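Short-chain dehydrogenase/reductase SDR (Burkholderia phymatum, PDB 5IG2) binds NAD and probably works as an oxidoreductase on CH-OH groups, as expected of a short-chain dehydrogenase/reductase. Local coordinates at residues Gly90-Asn98 and Gly129-Met137; Asn141-Val152 and Glu188-Ala197. All coordinates share one frame; numbering follows the deposited sequence.

Contact 1: residues Gly90-Asn98 and Gly129-Met137; sequences GKVHLLFNN and GVRVFAPIM. With NAD (nicotinamide-adenine-dinucleotide), chain F.
Leu95 meets Phe133 at right angles and spreads its two methyls over different parts of it. CD1 lies over one face of the ring, 4.3 Å from the centroid of Phe133 and 16° off the ring normal, a CH-pi contact, while Leu95 CD2 drops beside the stem of the aromatic residue, 3.7 Å from Phe133 CB. The same methyl reaches down to the helix backbone, 3.6 Å from Gly129 O. Val92, three residues earlier, comes to the ring obliquely, with CG1 3.9 Å from Phe133 CD1. Met137 closes this end: its chain runs extended beyond CG, which carries the terminal methyl in under the strand, where Met137 CE sits 3.7 Å from Leu95 CB and also touches Val92 CG1. The pairing is that of a Rossmann fold, the central strand 94-97 running antiparallel (175°) to helix 112-140, the axes of the two short segments 9.9 Å apart at their closest; helix 75-89 adds Ala82 and Ala85 against Phe133 and Val92. Near the cofactor end the contact turns polar. The backbones are closer here than at Leu95 and Phe133, and the bare CA of Gly129 lets Asn97 OD1 come to 3.4 Å from it; the amide's ND2 is hydrogen-bonded to Asn148 of the next strand. Packing thins along the flank of the helix, where Val130 CG2 comes only within 4.0 Å of Asn97 ND2; Val130, Ala134 and the exposed Pro135 lie against Trp108 of the second subunit. Just past the strand, Asn98 O accepts a hydrogen bond from the NAD ribose hydroxyl O3D.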
loop_
_atom_site.group_PDB
_atom_site.type_symbol
_atom_site.label_atom_id
_atom_site.label_comp_id
_atom_site.label_asym_id
_atom_site.label_seq_id
_atom_site.Cartn_x
_atom_site.Cartn_y
_atom_site.Cartn_z
ATOM N N GLY B 90 -24.630 42.218 -35.555
ATOM C CA GLY B 90 -25.156 42.719 -36.815
ATOM C C GLY B 90 -26.202 41.863 -37.509
ATOM O O GLY B 90 -26.882 42.364 -38.415
ATOM N N LYS B 91 -26.354 40.597 -37.121
ATOM C CA LYS B 91 -27.206 39.643 -37.817
ATOM C C LYS B 91 -27.795 38.690 -36.790
ATOM O O LYS B 91 -27.253 38.523 -35.695
ATOM C CB LYS B 91 -26.430 38.817 -38.856
ATOM C CG LYS B 91 -25.571 39.591 -39.850
ATOM C CD LYS B 91 -26.380 40.039 -41.055
ATOM C CE LYS B 91 -25.480 40.599 -42.158
ATOM N NZ LYS B 91 -24.549 39.565 -42.714
ATOM N N VAL B 92 -28.905 38.051 -37.160
ATOM C CA VAL B 92 -29.435 36.894 -36.443
ATOM C C VAL B 92 -29.764 35.823 -37.476
ATOM O O VAL B 92 -30.559 36.066 -38.390
ATOM C CB VAL B 92 -30.683 37.238 -35.612
ATOM C CG1 VAL B 92 -31.184 35.990 -34.895
ATOM C CG2 VAL B 92 -30.387 38.350 -34.620
ATOM N N HIS B 93 -29.157 34.644 -37.342
ATOM C CA HIS B 93 -29.384 33.571 -38.302
ATOM C C HIS B 93 -30.143 32.393 -37.737
ATOM O O HIS B 93 -30.860 31.717 -38.480
ATOM C CB HIS B 93 -28.056 33.064 -38.861
ATOM C CG HIS B 93 -27.277 34.114 -39.573
ATOM N ND1 HIS B 93 -26.184 34.731 -39.014
ATOM C CD2 HIS B 93 -27.451 34.680 -40.790
ATOM C CE1 HIS B 93 -25.700 35.616 -39.867
ATOM N NE2 HIS B 93 -26.452 35.607 -40.951
ATOM N N LEU B 94 -29.989 32.129 -36.448
ATOM C CA LEU B 94 -30.624 30.998 -35.795
ATOM C C LEU B 94 -31.284 31.489 -34.515
ATOM O O LEU B 94 -30.634 32.150 -33.699
ATOM C CB LEU B 94 -29.579 29.920 -35.499
ATOM C CG LEU B 94 -30.018 28.509 -35.148
ATOM C CD1 LEU B 94 -31.092 28.021 -36.107
ATOM C CD2 LEU B 94 -28.796 27.601 -35.179
ATOM N N LEU B 95 -32.567 31.177 -34.345
ATOM C CA LEU B 95 -33.303 31.546 -33.142
ATOM C C LEU B 95 -33.879 30.288 -32.522
ATOM O O LEU B 95 -34.604 29.545 -33.190
ATOM C CB LEU B 95 -34.428 32.539 -33.447
ATOM C CG LEU B 95 -35.377 32.822 -32.270
ATOM C CD1 LEU B 95 -34.644 33.545 -31.137
ATOM C CD2 LEU B 95 -36.587 33.632 -32.716
ATOM N N PHE B 96 -33.566 30.058 -31.249
ATOM C CA PHE B 96 -34.141 28.958 -30.474
ATOM C C PHE B 96 -35.114 29.563 -29.464
ATOM O O PHE B 96 -34.684 30.102 -28.439
ATOM C CB PHE B 96 -33.058 28.154 -29.748
ATOM C CG PHE B 96 -32.145 27.373 -30.651
ATOM C CD1 PHE B 96 -31.017 27.955 -31.194
ATOM C CD2 PHE B 96 -32.390 26.037 -30.911
ATOM C CE1 PHE B 96 -30.167 27.228 -32.008
ATOM C CE2 PHE B 96 -31.543 25.306 -31.726
ATOM C CZ PHE B 96 -30.427 25.901 -32.273
ATOM N N ASN B 97 -36.420 29.476 -29.740
ATOM C CA ASN B 97 -37.438 29.898 -28.765
ATOM C C ASN B 97 -37.677 28.707 -27.843
ATOM O O ASN B 97 -38.558 27.872 -28.072
ATOM C CB ASN B 97 -38.733 30.349 -29.443
ATOM C CG ASN B 97 -38.564 31.613 -30.286
ATOM O OD1 ASN B 97 -38.100 32.648 -29.805
ATOM N ND2 ASN B 97 -38.961 31.531 -31.551
ATOM N N ASN B 98 -36.881 28.632 -26.789
ATOM C CA ASN B 98 -36.696 27.399 -26.044
ATOM C C ASN B 98 -37.047 27.497 -24.562
ATOM O O ASN B 98 -37.421 26.482 -23.969
ATOM C CB ASN B 98 -35.235 26.931 -26.213
ATOM C CG ASN B 98 -34.850 25.817 -25.256
ATOM O OD1 ASN B 98 -35.242 24.654 -25.430
ATOM N ND2 ASN B 98 -34.070 26.166 -24.244
ATOM N N GLY B 129 -40.805 35.932 -29.786
ATOM C CA GLY B 129 -39.620 35.572 -30.551
ATOM C C GLY B 129 -39.877 35.594 -32.046
ATOM O O GLY B 129 -39.148 36.231 -32.807
ATOM N N VAL B 130 -40.947 34.930 -32.479
ATOM C CA VAL B 130 -41.290 34.916 -33.898
ATOM C C VAL B 130 -41.588 36.325 -34.393
ATOM O O VAL B 130 -41.065 36.764 -35.427
ATOM C CB VAL B 130 -42.479 33.974 -34.140
ATOM C CG1 VAL B 130 -43.062 34.186 -35.551
ATOM C CG2 VAL B 130 -42.045 32.529 -33.909
ATOM N N ARG B 131 -42.427 37.056 -33.655
ATOM C CA ARG B 131 -42.840 38.393 -34.084
ATOM C C ARG B 131 -41.652 39.340 -34.211
ATOM O O ARG B 131 -41.584 40.141 -35.150
ATOM C CB ARG B 131 -43.866 38.962 -33.098
ATOM C CG ARG B 131 -44.307 40.379 -33.406
ATOM C CD ARG B 131 -45.336 40.861 -32.397
ATOM N NE ARG B 131 -44.859 40.745 -31.025
ATOM C CZ ARG B 131 -44.029 41.606 -30.450
ATOM N NH1 ARG B 131 -43.573 42.648 -31.141
ATOM N NH2 ARG B 131 -43.646 41.421 -29.191
ATOM N N VAL B 132 -40.709 39.265 -33.277
ATOM C CA VAL B 132 -39.590 40.198 -33.278
ATOM C C VAL B 132 -38.536 39.793 -34.301
ATOM O O VAL B 132 -38.036 40.629 -35.064
ATOM C CB VAL B 132 -38.992 40.308 -31.865
ATOM C CG1 VAL B 132 -37.646 41.012 -31.919
ATOM C CG2 VAL B 132 -39.967 41.057 -30.940
ATOM N N PHE B 133 -38.184 38.512 -34.344
ATOM C CA PHE B 133 -37.005 38.103 -35.103
ATOM C C PHE B 133 -37.313 37.693 -36.539
ATOM O O PHE B 133 -36.446 37.854 -37.413
ATOM C CB PHE B 133 -36.291 36.948 -34.392
ATOM C CG PHE B 133 -35.544 37.362 -33.157
ATOM C CD1 PHE B 133 -34.231 37.793 -33.241
ATOM C CD2 PHE B 133 -36.153 37.310 -31.910
ATOM C CE1 PHE B 133 -33.536 38.162 -32.095
ATOM C CE2 PHE B 133 -35.464 37.688 -30.762
ATOM C CZ PHE B 133 -34.158 38.111 -30.857
ATOM N N ALA B 134 -38.503 37.148 -36.815
ATOM C CA ALA B 134 -38.809 36.777 -38.198
ATOM C C ALA B 134 -38.675 37.951 -39.160
ATOM O O ALA B 134 -38.057 37.770 -40.222
ATOM C CB ALA B 134 -40.195 36.129 -38.294
ATOM N N PRO B 135 -39.188 39.159 -38.871
ATOM C CA PRO B 135 -38.963 40.271 -39.815
ATOM C C PRO B 135 -37.496 40.593 -40.006
ATOM O O PRO B 135 -37.070 40.907 -41.127
ATOM C CB PRO B 135 -39.713 41.448 -39.172
ATOM C CG PRO B 135 -40.682 40.827 -38.242
ATOM C CD PRO B 135 -40.014 39.585 -37.728
ATOM N N ILE B 136 -36.709 40.532 -38.929
ATOM C CA ILE B 136 -35.272 40.772 -39.049
ATOM C C ILE B 136 -34.652 39.757 -39.999
ATOM O O ILE B 136 -33.900 40.112 -40.912
ATOM C CB ILE B 136 -34.602 40.725 -37.664
ATOM C CG1 ILE B 136 -35.138 41.838 -36.766
ATOM C CG2 ILE B 136 -33.094 40.817 -37.796
ATOM C CD1 ILE B 136 -34.788 41.637 -35.300
ATOM N N MET B 137 -34.971 38.475 -39.802
ATOM C CA MET B 137 -34.395 37.431 -40.640
ATOM C C MET B 137 -34.845 37.568 -42.088
ATOM O O MET B 137 -34.044 37.386 -43.010
ATOM C CB MET B 137 -34.769 36.059 -40.099
ATOM C CG MET B 137 -34.159 35.744 -38.761
ATOM S SD MET B 137 -34.844 34.208 -38.126
ATOM C CE MET B 137 -33.668 33.866 -36.810
HETATM P PA NAD F . -34.503 24.034 -17.795
HETATM O O1A NAD F . -35.195 24.436 -16.551
HETATM O O2A NAD F . -33.185 23.283 -17.551
HETATM O O5B NAD F . -34.224 25.247 -18.789
HETATM C C5B NAD F . -35.260 26.195 -19.108
HETATM C C4B NAD F . -34.692 27.564 -18.859
HETATM O O4B NAD F . -35.683 28.560 -19.197
HETATM C C3B NAD F . -34.255 27.851 -17.411
HETATM O O3B NAD F . -32.895 28.262 -17.349
HETATM C C2B NAD F . -35.190 28.987 -16.967
HETATM O O2B NAD F . -34.548 29.916 -16.102
HETATM C C1B NAD F . -35.520 29.638 -18.302
HETATM N N9A NAD F . -36.737 30.439 -18.296
HETATM C C8A NAD F . -37.920 30.155 -17.666
HETATM N N7A NAD F . -38.807 31.118 -17.736
HETATM C C5A NAD F . -38.165 32.104 -18.468
HETATM C C6A NAD F . -38.562 33.389 -18.881
HETATM N N6A NAD F . -39.717 33.958 -18.526
HETATM N N1A NAD F . -37.698 34.101 -19.638
HETATM C C2A NAD F . -36.510 33.562 -19.938
HETATM N N3A NAD F . -36.013 32.371 -19.583
HETATM C C4A NAD F . -36.895 31.690 -18.839
HETATM O O3 NAD F . -35.463 23.112 -18.663
HETATM P PN NAD F . -35.340 22.542 -20.152
HETATM O O1N NAD F . -33.970 22.772 -20.675
HETATM O O2N NAD F . -35.878 21.163 -20.121
HETATM O O5D NAD F . -36.389 23.494 -20.878
HETATM C C5D NAD F . -36.196 23.924 -22.243
HETATM C C4D NAD F . -37.462 23.632 -23.011
HETATM O O4D NAD F . -37.602 22.207 -23.228
HETATM C C3D NAD F . -38.763 24.092 -22.341
HETATM O O3D NAD F . -39.602 24.713 -23.309
HETATM C C2D NAD F . -39.394 22.777 -21.879
HETATM O O2D NAD F . -40.808 22.896 -21.796
HETATM C C1D NAD F . -38.944 21.871 -23.015
HETATM N N1N NAD F . -39.031 20.352 -22.767
HETATM C C2N NAD F . -38.320 19.817 -21.758
HETATM C C3N NAD F . -38.347 18.451 -21.539
HETATM C C7N NAD F . -37.469 17.762 -20.542
HETATM O O7N NAD F . -37.767 16.619 -20.160
HETATM N N7N NAD F . -36.467 18.447 -20.016
HETATM C C4N NAD F . -39.110 17.657 -22.387
HETATM C C5N NAD F . -39.817 18.234 -23.428
HETATM C C6N NAD F . -39.771 19.594 -23.602
#

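Contact 2: residues Asn141-Val152 and Glu188-Ala197; sequences NEAAHIVNTASV and EVGCSLLCPA. With NAD (nicotinamide-adenine-dinucleotide), chain F; ACT (acetate ion), chain G.
Ser151 and Pro196 meet beside the nicotinamide of NAD, where the loops that follow two parallel strands line the pocket. The carbonyls of Ala150 and Pro196 both approach the ring, Ala150 O 3.3 Å from NAD C6N and Pro196 O equally near C5N. Ser151 OG donates to the acetate ion, 2.6 Å from ACT OXT; with OG anti to the backbone N (chi1 169°) the hydroxyl is carried to the ligand side, and Tyr164 binds the same acetate. The acetate probably comes from the crystallisation liquor. Thr149 turns its methyl to the nicotinamide ribose, CG2 3.3 Å from NAD O4D, while its OG1 pairs with Asn98.

Behind this first shell, backbone bonds fix the loops: Val152 N donates to Pro196 O at 3.0 Å, from above the carbonyl plane, and Ala150 N to Leu194 O. They continue the ladder of strands 144-149 and 189-194, which belong to a beta-alpha-beta crossover through helix 162-185 in the Rossmann sheet. From Ala144 to Asn148 the even-numbered residues of the first strand bond on both sides of their opposite number. The Asn148 amide is held at both ends, OD1 by Asn97 ND2 and ND2 by Thr175 OG1, and Leu193 CD1 packs 3.7 Å from Ala150 CB.

Farther from the cofactor, His145 bends across the neighbouring strand. Its ring lies flat over the Gly190-Cys191 peptide, with no side chain at Gly190 to come between, and NE2 donates in the ring plane to Ser192 OG at 2.7 Å, with an angle of 167° at the hydrogen. Ser192 OG is also hydrogen-bonded to Arg257 O. At the far end, Glu188 lays CB against Glu142 O near the surface.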
loop_
_atom_site.group_PDB
_atom_site.type_symbol
_atom_site.label_atom_id
_atom_site.label_comp_id
_atom_site.label_asym_id
_atom_site.label_seq_id
_atom_site.Cartn_x
_atom_site.Cartn_y
_atom_site.Cartn_z
ATOM N N ASN B 141 -32.091 38.760 -46.319
ATOM C CA ASN B 141 -31.840 38.033 -47.570
ATOM C C ASN B 141 -30.759 36.970 -47.390
ATOM O O ASN B 141 -29.915 36.758 -48.262
ATOM C CB ASN B 141 -31.475 38.983 -48.709
ATOM C CG ASN B 141 -32.602 39.905 -49.065
ATOM O OD1 ASN B 141 -33.766 39.579 -48.854
ATOM N ND2 ASN B 141 -32.268 41.067 -49.606
ATOM N N GLU B 142 -30.783 36.299 -46.247
ATOM C CA GLU B 142 -29.826 35.253 -45.940
ATOM C C GLU B 142 -30.577 34.047 -45.407
ATOM O O GLU B 142 -31.698 34.163 -44.908
ATOM C CB GLU B 142 -28.796 35.700 -44.900
ATOM C CG GLU B 142 -27.815 36.725 -45.388
ATOM C CD GLU B 142 -26.802 37.088 -44.325
ATOM O OE1 GLU B 142 -26.659 38.297 -44.040
ATOM O OE2 GLU B 142 -26.158 36.168 -43.771
ATOM N N ALA B 143 -29.936 32.885 -45.517
ATOM C CA ALA B 143 -30.455 31.689 -44.869
ATOM C C ALA B 143 -30.598 31.937 -43.374
ATOM O O ALA B 143 -29.678 32.446 -42.723
ATOM C CB ALA B 143 -29.530 30.500 -45.126
ATOM N N ALA B 144 -31.766 31.601 -42.835
ATOM C CA ALA B 144 -32.017 31.731 -41.409
ATOM C C ALA B 144 -33.047 30.685 -41.020
ATOM O O ALA B 144 -33.742 30.128 -41.874
ATOM C CB ALA B 144 -32.493 33.142 -41.038
ATOM N N HIS B 145 -33.142 30.419 -39.716
ATOM C CA HIS B 145 -33.977 29.321 -39.246
ATOM C C HIS B 145 -34.401 29.584 -37.805
ATOM O O HIS B 145 -33.588 30.015 -36.979
ATOM C CB HIS B 145 -33.222 27.984 -39.353
ATOM C CG HIS B 145 -34.102 26.793 -39.571
ATOM N ND1 HIS B 145 -34.609 26.457 -40.807
ATOM C CD2 HIS B 145 -34.547 25.844 -38.711
ATOM C CE1 HIS B 145 -35.332 25.357 -40.701
ATOM N NE2 HIS B 145 -35.314 24.966 -39.438
ATOM N N ILE B 146 -35.671 29.304 -37.517
ATOM C CA ILE B 146 -36.258 29.443 -36.189
ATOM C C ILE B 146 -36.642 28.060 -35.675
ATOM O O ILE B 146 -37.373 27.322 -36.350
ATOM C CB ILE B 146 -37.493 30.356 -36.229
ATOM C CG1 ILE B 146 -37.092 31.765 -36.688
ATOM C CG2 ILE B 146 -38.229 30.313 -34.869
ATOM C CD1 ILE B 146 -38.267 32.645 -37.037
ATOM N N VAL B 147 -36.172 27.715 -34.477
ATOM C CA VAL B 147 -36.507 26.449 -33.837
ATOM C C VAL B 147 -37.294 26.741 -32.573
ATOM O O VAL B 147 -36.801 27.441 -31.674
ATOM C CB VAL B 147 -35.264 25.624 -33.499
ATOM C CG1 VAL B 147 -35.702 24.357 -32.811
ATOM C CG2 VAL B 147 -34.453 25.330 -34.760
ATOM N N ASN B 148 -38.502 26.188 -32.495
ATOM C CA ASN B 148 -39.354 26.307 -31.317
ATOM C C ASN B 148 -39.362 24.985 -30.565
ATOM O O ASN B 148 -39.629 23.932 -31.156
ATOM C CB ASN B 148 -40.784 26.696 -31.711
ATOM C CG ASN B 148 -40.852 28.066 -32.346
ATOM O OD1 ASN B 148 -39.976 28.912 -32.123
ATOM N ND2 ASN B 148 -41.891 28.297 -33.143
ATOM N N THR B 149 -39.079 25.037 -29.263
ATOM C CA THR B 149 -39.128 23.838 -28.430
ATOM C C THR B 149 -40.555 23.621 -27.946
ATOM O O THR B 149 -41.071 24.405 -27.142
ATOM C CB THR B 149 -38.190 23.933 -27.234
ATOM O OG1 THR B 149 -36.872 24.262 -27.681
ATOM C CG2 THR B 149 -38.175 22.583 -26.499
ATOM N N ALA B 150 -41.196 22.567 -28.438
ATOM C CA ALA B 150 -42.460 22.150 -27.844
ATOM C C ALA B 150 -42.151 21.015 -26.871
ATOM O O ALA B 150 -41.449 21.226 -25.875
ATOM C CB ALA B 150 -43.474 21.731 -28.921
ATOM N N SER B 151 -42.620 19.806 -27.177
ATOM C CA SER B 151 -42.495 18.647 -26.300
ATOM C C SER B 151 -43.310 17.529 -26.916
ATOM O O SER B 151 -44.170 17.806 -27.755
ATOM C CB SER B 151 -43.019 18.949 -24.889
ATOM O OG SER B 151 -43.121 17.763 -24.122
ATOM N N VAL B 152 -43.083 16.276 -26.511
ATOM C CA VAL B 152 -44.079 15.249 -26.808
ATOM C C VAL B 152 -45.413 15.585 -26.146
ATOM O O VAL B 152 -46.460 15.098 -26.589
ATOM C CB VAL B 152 -43.596 13.841 -26.390
ATOM C CG1 VAL B 152 -42.309 13.484 -27.123
ATOM C CG2 VAL B 152 -43.424 13.741 -24.872
ATOM N N GLU B 188 -35.612 32.710 -47.673
ATOM C CA GLU B 188 -34.683 31.704 -47.183
ATOM C C GLU B 188 -34.801 31.443 -45.690
ATOM O O GLU B 188 -33.912 30.800 -45.114
ATOM C CB GLU B 188 -33.254 32.118 -47.513
ATOM C CG GLU B 188 -32.887 31.993 -48.972
ATOM C CD GLU B 188 -31.395 31.815 -49.137
ATOM O OE1 GLU B 188 -30.872 30.739 -48.746
ATOM O OE2 GLU B 188 -30.740 32.767 -49.619
ATOM N N VAL B 189 -35.851 31.928 -45.043
ATOM C CA VAL B 189 -36.056 31.684 -43.622
ATOM C C VAL B 189 -36.954 30.463 -43.473
ATOM O O VAL B 189 -38.002 30.369 -44.123
ATOM C CB VAL B 189 -36.669 32.918 -42.930
ATOM C CG1 VAL B 189 -36.765 32.702 -41.442
ATOM C CG2 VAL B 189 -35.847 34.171 -43.228
ATOM N N GLY B 190 -36.539 29.522 -42.628
ATOM C CA GLY B 190 -37.303 28.310 -42.388
ATOM C C GLY B 190 -37.532 28.080 -40.909
ATOM O O GLY B 190 -37.175 28.935 -40.095
ATOM N N CYS B 191 -38.125 26.947 -40.533
ATOM C CA CYS B 191 -38.343 26.712 -39.114
ATOM C C CYS B 191 -38.442 25.215 -38.831
ATOM O O CYS B 191 -38.665 24.405 -39.735
ATOM C CB CYS B 191 -39.586 27.459 -38.623
ATOM S SG CYS B 191 -41.149 26.875 -39.307
ATOM N N SER B 192 -38.250 24.861 -37.559
ATOM C CA SER B 192 -38.337 23.480 -37.104
ATOM C C SER B 192 -39.037 23.431 -35.752
ATOM O O SER B 192 -39.088 24.415 -35.010
ATOM C CB SER B 192 -36.962 22.811 -36.973
ATOM O OG SER B 192 -36.263 22.775 -38.212
ATOM N N LEU B 193 -39.541 22.247 -35.426
ATOM C CA LEU B 193 -40.347 22.023 -34.236
ATOM C C LEU B 193 -39.713 20.885 -33.447
ATOM O O LEU B 193 -39.702 19.740 -33.911
ATOM C CB LEU B 193 -41.792 21.694 -34.626
ATOM C CG LEU B 193 -42.778 21.314 -33.508
ATOM C CD1 LEU B 193 -42.962 22.469 -32.520
ATOM C CD2 LEU B 193 -44.114 20.853 -34.098
ATOM N N LEU B 194 -39.215 21.189 -32.247
ATOM C CA LEU B 194 -38.509 20.217 -31.413
ATOM C C LEU B 194 -39.456 19.633 -30.363
ATOM O O LEU B 194 -40.011 20.376 -29.543
ATOM C CB LEU B 194 -37.302 20.875 -30.747
ATOM C CG LEU B 194 -36.507 20.036 -29.752
ATOM C CD1 LEU B 194 -35.903 18.822 -30.445
ATOM C CD2 LEU B 194 -35.419 20.885 -29.121
ATOM N N CYS B 195 -39.615 18.300 -30.367
ATOM C CA CYS B 195 -40.577 17.603 -29.501
ATOM C C CYS B 195 -39.920 16.467 -28.721
ATOM O O CYS B 195 -40.106 15.283 -29.050
ATOM C CB CYS B 195 -41.742 17.053 -30.325
ATOM S SG CYS B 195 -42.716 18.320 -31.191
ATOM N N PRO B 196 -39.173 16.783 -27.663
ATOM C CA PRO B 196 -38.493 15.740 -26.891
ATOM C C PRO B 196 -39.387 15.123 -25.828
ATOM O O PRO B 196 -40.381 15.705 -25.394
ATOM C CB PRO B 196 -37.329 16.491 -26.221
ATOM C CG PRO B 196 -37.342 17.877 -26.811
ATOM C CD PRO B 196 -38.746 18.122 -27.245
ATOM N N ALA B 197 -39.005 13.907 -25.421
ATOM C CA ALA B 197 -39.524 13.292 -24.210
ATOM C C ALA B 197 -38.616 13.683 -23.044
ATOM O O ALA B 197 -37.760 14.563 -23.166
ATOM C CB ALA B 197 -39.636 11.778 -24.378
HETATM P PA NAD F . -34.503 24.034 -17.795
HETATM O O1A NAD F . -35.195 24.436 -16.551
HETATM O O2A NAD F . -33.185 23.283 -17.551
HETATM O O5B NAD F . -34.224 25.247 -18.789
HETATM C C5B NAD F . -35.260 26.195 -19.108
HETATM C C4B NAD F . -34.692 27.564 -18.859
HETATM O O4B NAD F . -35.683 28.560 -19.197
HETATM C C3B NAD F . -34.255 27.851 -17.411
HETATM O O3B NAD F . -32.895 28.262 -17.349
HETATM C C2B NAD F . -35.190 28.987 -16.967
HETATM O O2B NAD F . -34.548 29.916 -16.102
HETATM C C1B NAD F . -35.520 29.638 -18.302
HETATM N N9A NAD F . -36.737 30.439 -18.296
HETATM C C8A NAD F . -37.920 30.155 -17.666
HETATM N N7A NAD F . -38.807 31.118 -17.736
HETATM C C5A NAD F . -38.165 32.104 -18.468
HETATM C C6A NAD F . -38.562 33.389 -18.881
HETATM N N6A NAD F . -39.717 33.958 -18.526
HETATM N N1A NAD F . -37.698 34.101 -19.638
HETATM C C2A NAD F . -36.510 33.562 -19.938
HETATM N N3A NAD F . -36.013 32.371 -19.583
HETATM C C4A NAD F . -36.895 31.690 -18.839
HETATM O O3 NAD F . -35.463 23.112 -18.663
HETATM P PN NAD F . -35.340 22.542 -20.152
HETATM O O1N NAD F . -33.970 22.772 -20.675
HETATM O O2N NAD F . -35.878 21.163 -20.121
HETATM O O5D NAD F . -36.389 23.494 -20.878
HETATM C C5D NAD F . -36.196 23.924 -22.243
HETATM C C4D NAD F . -37.462 23.632 -23.011
HETATM O O4D NAD F . -37.602 22.207 -23.228
HETATM C C3D NAD F . -38.763 24.092 -22.341
HETATM O O3D NAD F . -39.602 24.713 -23.309
HETATM C C2D NAD F . -39.394 22.777 -21.879
HETATM O O2D NAD F . -40.808 22.896 -21.796
HETATM C C1D NAD F . -38.944 21.871 -23.015
HETATM N N1N NAD F . -39.031 20.352 -22.767
HETATM C C2N NAD F . -38.320 19.817 -21.758
HETATM C C3N NAD F . -38.347 18.451 -21.539
HETATM C C7N NAD F . -37.469 17.762 -20.542
HETATM O O7N NAD F . -37.767 16.619 -20.160
HETATM N N7N NAD F . -36.467 18.447 -20.016
HETATM C C4N NAD F . -39.110 17.657 -22.387
HETATM C C5N NAD F . -39.817 18.234 -23.428
HETATM C C6N NAD F . -39.771 19.594 -23.602
HETATM C C ACT G . -42.051 17.243 -20.847
HETATM O O ACT G . -42.371 16.059 -21.117
HETATM O OXT ACT G . -42.278 18.096 -21.737
HETATM C CH3 ACT G . -41.417 17.636 -19.543
#

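In the fold
Strands 94-97 and 144-149 are neighbours in the sheet, so contact 1 and contact 2 abut directly: Leu95 O lies 2.7 Å from Val147 N, a probable hydrogen bond, and Lys91 forms a salt bridge with Glu142. Both are largely buried, but contact 2 reaches exposed residues at its end remote from NAD. Their chemistry differs with position. Contact 1, strand against covering helix, has no hydrogen bond between its segments and relies on apolar side chains; contact 2, strand beside strand, is carried by a backbone ladder. Helix 112-140 links them, since Met137 also packs on Ala144 and Ile146. Both touch NAD, contact 1 at a ribose and contact 2 also at the nicotinamide.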